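Local coordinates for protein putative peptidase (Chlamydophila abortus, PDB 3CE2) that is a putative zinc metallopeptidase of the M3B (oligopeptidase F) family, probably degrading a variety of small bioactive peptides, at residues Y229-R240 and D516-R525. Residues are numbered along the deposited sequence; the frame is centred on the assembly and turned at random.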
ATOM      1  N   TYR A 229       4.573 -25.962  -4.535  1.00 42.27           N
ATOM      2  CA  TYR A 229       5.557 -25.372  -3.627  1.00 39.19           C
ATOM      3  C   TYR A 229       6.974 -25.909  -3.856  1.00 41.63           C
ATOM      4  O   TYR A 229       7.917 -25.136  -4.001  1.00 46.56           O
ATOM      5  CB  TYR A 229       5.121 -25.602  -2.173  1.00 43.52           C
ATOM      6  CG  TYR A 229       6.147 -25.208  -1.147  1.00 40.31           C
ATOM      7  CD1 TYR A 229       6.264 -23.880  -0.730  1.00 36.88           C
ATOM      8  CD2 TYR A 229       7.020 -26.158  -0.602  1.00 33.02           C
ATOM      9  CE1 TYR A 229       7.223 -23.499   0.218  1.00 37.33           C
ATOM     10  CE2 TYR A 229       7.980 -25.788   0.347  1.00 37.32           C
ATOM     11  CZ  TYR A 229       8.070 -24.455   0.747  1.00 41.82           C
ATOM     12  OH  TYR A 229       9.002 -24.074   1.671  1.00 44.40           O
ATOM     13  N   LEU A 230       7.136 -27.230  -3.884  1.00 44.17           N
ATOM     14  CA  LEU A 230       8.462 -27.814  -4.077  1.00 41.79           C
ATOM     15  C   LEU A 230       9.045 -27.444  -5.434  1.00 45.78           C
ATOM     16  O   LEU A 230      10.251 -27.215  -5.559  1.00 49.96           O
ATOM     17  CB  LEU A 230       8.431 -29.334  -3.916  1.00 45.55           C
ATOM     18  CG  LEU A 230       8.109 -29.877  -2.519  1.00 44.74           C
ATOM     19  CD1 LEU A 230       8.046 -31.382  -2.552  1.00 44.05           C
ATOM     20  CD2 LEU A 230       9.132 -29.428  -1.500  1.00 37.08           C
ATOM     21  N   ALA A 231       8.216 -27.375  -6.468  1.00 46.28           N
ATOM     22  CA  ALA A 231       8.794 -27.020  -7.770  1.00 41.66           C
ATOM     23  C   ALA A 231       9.236 -25.558  -7.761  1.00 46.33           C
ATOM     24  O   ALA A 231      10.298 -25.218  -8.300  1.00 44.27           O
ATOM     25  CB  ALA A 231       7.836 -27.304  -8.911  1.00 32.68           C
ATOM     26  N   GLN A 232       8.441 -24.689  -7.130  1.00 46.52           N
ATOM     27  CA  GLN A 232       8.874 -23.311  -7.000  1.00 43.37           C
ATOM     28  C   GLN A 232      10.220 -23.220  -6.294  1.00 44.55           C
ATOM     29  O   GLN A 232      11.083 -22.478  -6.731  1.00 46.27           O
ATOM     30  CB  GLN A 232       7.825 -22.432  -6.340  1.00 45.74           C
ATOM     31  CG  GLN A 232       6.631 -22.138  -7.225  1.00 54.30           C
ATOM     32  CD  GLN A 232       7.014 -21.693  -8.658  1.00 58.70           C
ATOM     33  OE1 GLN A 232       7.398 -22.511  -9.521  1.00 50.71           O
ATOM     34  NE2 GLN A 232       6.873 -20.387  -8.915  1.00 58.73           N
ATOM     35  N   CYS A 233      10.435 -23.990  -5.233  1.00 45.93           N
ATOM     36  CA  CYS A 233      11.732 -23.907  -4.566  1.00 45.19           C
ATOM     37  C   CYS A 233      12.860 -24.347  -5.488  1.00 47.97           C
ATOM     38  O   CYS A 233      13.920 -23.727  -5.523  1.00 46.15           O
ATOM     39  CB  CYS A 233      11.759 -24.748  -3.303  1.00 47.18           C
ATOM     40  SG  CYS A 233      10.746 -24.127  -1.955  1.00 43.79           S
ATOM     41  N   GLU A 234      12.644 -25.425  -6.233  1.00 48.65           N
ATOM     42  CA  GLU A 234      13.701 -25.913  -7.111  1.00 49.29           C
ATOM     43  C   GLU A 234      14.064 -24.883  -8.187  1.00 46.24           C
ATOM     44  O   GLU A 234      15.241 -24.699  -8.514  1.00 46.93           O
ATOM     45  CB  GLU A 234      13.311 -27.238  -7.722  1.00 50.09           C
ATOM     46  CG  GLU A 234      13.621 -28.386  -6.812  1.00 64.72           C
ATOM     47  CD  GLU A 234      12.823 -29.644  -7.142  1.00 73.89           C
ATOM     48  OE1 GLU A 234      12.847 -30.079  -8.314  1.00 81.36           O
ATOM     49  OE2 GLU A 234      12.186 -30.210  -6.223  1.00 76.76           O
ATOM     50  N   ARG A 235      13.060 -24.184  -8.704  1.00 40.64           N
ATOM     51  CA  ARG A 235      13.300 -23.154  -9.700  1.00 37.04           C
ATOM     52  C   ARG A 235      14.331 -22.149  -9.194  1.00 42.71           C
ATOM     53  O   ARG A 235      15.285 -21.844  -9.889  1.00 44.68           O
ATOM     54  CB  ARG A 235      11.998 -22.434 -10.121  1.00 32.25           C
ATOM     55  CG  ARG A 235      12.235 -21.588 -11.394  1.00 45.26           C
ATOM     56  CD  ARG A 235      10.998 -21.153 -12.158  1.00 40.65           C
ATOM     57  NE  ARG A 235      10.571 -19.851 -11.690  1.00 46.08           N
ATOM     58  CZ  ARG A 235      10.655 -18.745 -12.408  1.00 46.07           C
ATOM     59  NH1 ARG A 235      11.120 -18.781 -13.636  1.00 38.95           N
ATOM     60  NH2 ARG A 235      10.264 -17.605 -11.883  1.00 54.03           N
ATOM     61  N   TYR A 236      14.157 -21.648  -7.972  1.00 40.23           N
ATOM     62  CA  TYR A 236      15.043 -20.617  -7.473  1.00 35.41           C
ATOM     63  C   TYR A 236      16.361 -21.179  -6.976  1.00 38.88           C
ATOM     64  O   TYR A 236      17.435 -20.593  -7.153  1.00 42.30           O
ATOM     65  CB  TYR A 236      14.332 -19.776  -6.408  1.00 36.13           C
ATOM     66  CG  TYR A 236      13.293 -18.873  -7.055  1.00 41.55           C
ATOM     67  CD1 TYR A 236      13.611 -17.561  -7.419  1.00 38.51           C
ATOM     68  CD2 TYR A 236      12.018 -19.347  -7.355  1.00 31.91           C
ATOM     69  CE1 TYR A 236      12.691 -16.756  -8.036  1.00 36.87           C
ATOM     70  CE2 TYR A 236      11.089 -18.537  -7.945  1.00 39.15           C
ATOM     71  CZ  TYR A 236      11.432 -17.251  -8.304  1.00 41.67           C
ATOM     72  OH  TYR A 236      10.498 -16.449  -8.917  1.00 44.54           O
ATOM     73  N   HIS A 237      16.286 -22.331  -6.349  1.00 41.53           N
ATOM     74  CA  HIS A 237      17.468 -22.926  -5.786  1.00 37.66           C
ATOM     75  C   HIS A 237      18.519 -23.081  -6.876  1.00 38.50           C
ATOM     76  O   HIS A 237      19.701 -22.801  -6.665  1.00 41.61           O
ATOM     77  CB  HIS A 237      17.110 -24.267  -5.165  1.00 41.26           C
ATOM     78  CG  HIS A 237      18.297 -25.061  -4.748  1.00 47.32           C
ATOM     79  ND1 HIS A 237      19.098 -24.688  -3.685  1.00 45.71           N
ATOM     80  CD2 HIS A 237      18.845 -26.187  -5.270  1.00 43.08           C
ATOM     81  CE1 HIS A 237      20.077 -25.567  -3.556  1.00 46.22           C
ATOM     82  NE2 HIS A 237      19.954 -26.475  -4.513  1.00 52.59           N
ATOM     83  N   SER A 238      18.100 -23.492  -8.063  1.00 38.42           N
ATOM     84  CA  SER A 238      19.090 -23.678  -9.118  1.00 42.61           C
ATOM     85  C   SER A 238      19.757 -22.382  -9.647  1.00 39.13           C
ATOM     86  O   SER A 238      20.774 -22.444 -10.308  1.00 46.50           O
ATOM     87  CB  SER A 238      18.517 -24.528 -10.238  1.00 42.57           C
ATOM     88  OG  SER A 238      17.269 -24.018 -10.640  1.00 54.45           O
ATOM     89  N   TYR A 239      19.223 -21.210  -9.337  1.00 38.81           N
ATOM     90  CA  TYR A 239      19.930 -19.967  -9.685  1.00 39.86           C
ATOM     91  C   TYR A 239      20.309 -19.172  -8.419  1.00 42.14           C
ATOM     92  O   TYR A 239      20.464 -17.937  -8.438  1.00 39.13           O
ATOM     93  CB  TYR A 239      19.143 -19.137 -10.726  1.00 41.55           C
ATOM     94  CG  TYR A 239      19.183 -19.793 -12.072  1.00 43.15           C
ATOM     95  CD1 TYR A 239      20.251 -19.577 -12.937  1.00 50.14           C
ATOM     96  CD2 TYR A 239      18.206 -20.693 -12.457  1.00 45.78           C
ATOM     97  CE1 TYR A 239      20.338 -20.231 -14.171  1.00 47.68           C
ATOM     98  CE2 TYR A 239      18.281 -21.344 -13.688  1.00 45.89           C
ATOM     99  CZ  TYR A 239      19.355 -21.113 -14.537  1.00 43.50           C
ATOM    100  OH  TYR A 239      19.431 -21.751 -15.760  1.00 46.26           O
ATOM    101  N   ARG A 240      20.500 -19.914  -7.328  1.00 43.48           N
ATOM    102  CA  ARG A 240      20.755 -19.327  -6.023  1.00 38.04           C
ATOM    103  C   ARG A 240      21.989 -18.416  -5.953  1.00 40.13           C
ATOM    104  O   ARG A 240      21.938 -17.377  -5.307  1.00 41.13           O
ATOM    105  CB  ARG A 240      20.771 -20.411  -4.940  1.00 37.37           C
ATOM    106  CG  ARG A 240      21.912 -21.412  -5.044  1.00 41.81           C
ATOM    107  CD  ARG A 240      21.738 -22.575  -4.047  1.00 40.72           C
ATOM    108  NE  ARG A 240      22.806 -23.575  -4.161  1.00 48.70           N
ATOM    109  CZ  ARG A 240      22.865 -24.508  -5.112  1.00 48.96           C
ATOM    110  NH1 ARG A 240      21.916 -24.584  -6.042  1.00 36.03           N
ATOM    111  NH2 ARG A 240      23.882 -25.361  -5.137  1.00 46.65           N
ATOM    112  N   ASP A 516      10.717 -28.068   4.544  1.00 45.47           N
ATOM    113  CA  ASP A 516      11.154 -28.915   3.456  1.00 41.99           C
ATOM    114  C   ASP A 516      12.596 -28.557   3.172  1.00 41.67           C
ATOM    115  O   ASP A 516      13.100 -27.590   3.722  1.00 42.69           O
ATOM    116  CB  ASP A 516      10.270 -28.746   2.239  1.00 44.43           C
ATOM    117  CG  ASP A 516       8.903 -29.342   2.442  1.00 51.59           C
ATOM    118  OD1 ASP A 516       8.682 -30.521   2.043  1.00 53.88           O
ATOM    119  OD2 ASP A 516       8.046 -28.634   3.011  1.00 52.97           O
ATOM    120  N   VAL A 517      13.282 -29.342   2.353  1.00 48.16           N
ATOM    121  CA  VAL A 517      14.737 -29.165   2.209  1.00 48.79           C
ATOM    122  C   VAL A 517      15.118 -27.839   1.552  1.00 47.33           C
ATOM    123  O   VAL A 517      16.206 -27.349   1.765  1.00 47.95           O
ATOM    124  CB  VAL A 517      15.409 -30.365   1.476  1.00 48.89           C
ATOM    125  CG1 VAL A 517      15.228 -31.618   2.275  1.00 48.50           C
ATOM    126  CG2 VAL A 517      14.781 -30.584   0.097  1.00 54.20           C
ATOM    127  N   LEU A 518      14.223 -27.247   0.764  1.00 49.50           N
ATOM    128  CA  LEU A 518      14.561 -26.002   0.086  1.00 45.10           C
ATOM    129  C   LEU A 518      13.787 -24.803   0.597  1.00 44.79           C
ATOM    130  O   LEU A 518      13.812 -23.718   0.007  1.00 47.11           O
ATOM    131  CB  LEU A 518      14.376 -26.172  -1.415  1.00 48.58           C
ATOM    132  CG  LEU A 518      15.446 -27.155  -1.918  1.00 53.91           C
ATOM    133  CD1 LEU A 518      15.335 -27.408  -3.410  1.00 43.25           C
ATOM    134  CD2 LEU A 518      16.897 -26.712  -1.524  1.00 52.94           C
ATOM    135  N   SER A 519      13.103 -24.990   1.712  1.00 42.71           N
ATOM    136  CA  SER A 519      12.190 -23.970   2.214  1.00 43.73           C
ATOM    137  C   SER A 519      12.881 -22.645   2.435  1.00 44.00           C
ATOM    138  O   SER A 519      12.274 -21.583   2.307  1.00 50.22           O
ATOM    139  CB  SER A 519      11.540 -24.433   3.508  1.00 37.93           C
ATOM    140  OG  SER A 519      10.609 -25.445   3.204  1.00 45.04           O
ATOM    141  N   ASN A 520      14.159 -22.707   2.754  1.00 37.60           N
ATOM    142  CA  ASN A 520      14.880 -21.508   3.077  1.00 41.94           C
ATOM    143  C   ASN A 520      15.394 -20.769   1.849  1.00 49.40           C
ATOM    144  O   ASN A 520      16.267 -19.911   1.974  1.00 54.56           O
ATOM    145  CB  ASN A 520      16.048 -21.867   3.979  1.00 45.85           C
ATOM    146  CG  ASN A 520      17.053 -22.744   3.289  1.00 50.96           C
ATOM    147  OD1 ASN A 520      16.701 -23.675   2.563  1.00 51.87           O
ATOM    148  ND2 ASN A 520      18.321 -22.448   3.503  1.00 56.93           N
ATOM    149  N   ILE A 521      14.889 -21.117   0.665  1.00 48.60           N
ATOM    150  CA  ILE A 521      15.298 -20.431  -0.560  1.00 45.44           C
ATOM    151  C   ILE A 521      14.341 -19.273  -0.831  1.00 48.39           C
ATOM    152  O   ILE A 521      14.570 -18.484  -1.735  1.00 47.96           O
ATOM    153  CB  ILE A 521      15.357 -21.406  -1.783  1.00 45.88           C
ATOM    154  CG1 ILE A 521      16.256 -20.874  -2.898  1.00 40.09           C
ATOM    155  CG2 ILE A 521      13.977 -21.644  -2.359  1.00 43.30           C
ATOM    156  CD1 ILE A 521      17.564 -20.297  -2.421  1.00 40.38           C
ATOM    157  N   GLU A 522      13.282 -19.159  -0.023  1.00 51.44           N
ATOM    158  CA  GLU A 522      12.233 -18.156  -0.260  1.00 51.39           C
ATOM    159  C   GLU A 522      12.770 -16.761  -0.510  1.00 47.82           C
ATOM    160  O   GLU A 522      12.239 -16.033  -1.343  1.00 50.00           O
ATOM    161  CB  GLU A 522      11.185 -18.133   0.862  1.00 62.21           C
ATOM    162  CG  GLU A 522       9.919 -18.945   0.543  1.00 78.88           C
ATOM    163  CD  GLU A 522       9.397 -19.748   1.744  1.00 88.29           C
ATOM    164  OE1 GLU A 522       8.942 -19.110   2.732  1.00 93.41           O
ATOM    165  OE2 GLU A 522       9.441 -21.014   1.691  1.00 82.58           O
ATOM    166  N   TRP A 523      13.828 -16.379   0.192  1.00 44.64           N
ATOM    167  CA  TRP A 523      14.354 -15.035   0.028  1.00 41.82           C
ATOM    168  C   TRP A 523      14.622 -14.722  -1.431  1.00 45.53           C
ATOM    169  O   TRP A 523      14.528 -13.567  -1.848  1.00 50.57           O
ATOM    170  CB  TRP A 523      15.626 -14.850   0.825  1.00 37.82           C
ATOM    171  CG  TRP A 523      16.710 -15.750   0.403  1.00 38.10           C
ATOM    172  CD1 TRP A 523      17.041 -16.927   0.969  1.00 38.92           C
ATOM    173  CD2 TRP A 523      17.645 -15.534  -0.661  1.00 42.68           C
ATOM    174  NE1 TRP A 523      18.116 -17.482   0.320  1.00 40.50           N
ATOM    175  CE2 TRP A 523      18.509 -16.643  -0.685  1.00 38.19           C
ATOM    176  CE3 TRP A 523      17.833 -14.506  -1.598  1.00 41.03           C
ATOM    177  CZ2 TRP A 523      19.537 -16.777  -1.618  1.00 34.90           C
ATOM    178  CZ3 TRP A 523      18.866 -14.629  -2.512  1.00 41.78           C
ATOM    179  CH2 TRP A 523      19.714 -15.761  -2.510  1.00 38.33           C
ATOM    180  N   ALA A 524      14.941 -15.752  -2.212  1.00 43.28           N
ATOM    181  CA  ALA A 524      15.218 -15.570  -3.638  1.00 41.60           C
ATOM    182  C   ALA A 524      14.001 -15.193  -4.515  1.00 44.56           C
ATOM    183  O   ALA A 524      14.175 -14.551  -5.545  1.00 49.68           O
ATOM    184  CB  ALA A 524      15.926 -16.772  -4.191  1.00 37.03           C
ATOM    185  N   ARG A 525      12.787 -15.572  -4.110  1.00 42.46           N
ATOM    186  CA  ARG A 525      11.607 -15.301  -4.909  1.00 43.28           C
ATOM    187  C   ARG A 525      10.971 -13.962  -4.628  1.00 47.59           C
ATOM    188  O   ARG A 525      10.009 -13.606  -5.286  1.00 50.18           O
ATOM    189  CB  ARG A 525      10.551 -16.403  -4.780  1.00 44.33           C
ATOM    190  CG  ARG A 525      10.840 -17.426  -3.695  1.00 51.94           C
ATOM    191  CD  ARG A 525      10.232 -18.844  -3.944  1.00 49.16           C
ATOM    192  NE  ARG A 525       8.818 -18.847  -4.362  1.00 56.71           N
ATOM    193  CZ  ARG A 525       7.936 -19.804  -4.049  1.00 60.33           C
ATOM    194  NH1 ARG A 525       8.300 -20.833  -3.287  1.00 60.85           N
ATOM    195  NH2 ARG A 525       6.681 -19.729  -4.486  1.00 61.08           N
TER
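Tyr-229 and Ser-519 meet hydroxyl to hydroxyl, a worked example of a helix docked on a loop by one hydroxyl pair beside a larger apolar patch. The hydrogen bond between Tyr-229 OH and Ser-519 OG measures 2.6 Å, with the serine oxygen in the ring plane at its edge; either could donate. Ser-519 OG also accepts from Asp-516 N within the turn 516-519. Glu-522 OE2 lies 3.1 Å from Tyr-229 OH as an alternative acceptor, its carboxylate turned 72° from the ring. With CG anti to the backbone N (chi1 172°), Tyr-229 reaches past Cys-233 SG, which lies over one face, near the rim. Asp-516 OD2 is hydrogen-bonded to ND1 of His-312, which binds zinc with Asp-310; Asp-516 thus lies in that zinc's second shell, distinct from the zinc of His-402, His-406 and Glu-430. Cys-233 CB rests 3.5 Å from Leu-518 CB, and Leu-518 CD2 sits over a face of His-237. Arg-525 CB makes a CH-pi contact 3.8 Å from the Tyr-236 ring centroid, while the tyrosine hydroxyl is hydrogen-bonded to Ser-189 and His-210. Inside the turn 237-240, NH1 and N of Arg-240 grip His-237 O from opposite faces. The contact lays helix 222-237 on the loop between helices 494-509 and 536-553; from that loop Trp-523 NE1 is hydrogen-bonded to Ser-498 OG on helix 494-509, its ring packing on Ala-244 and Leu-247 of helix 240-260.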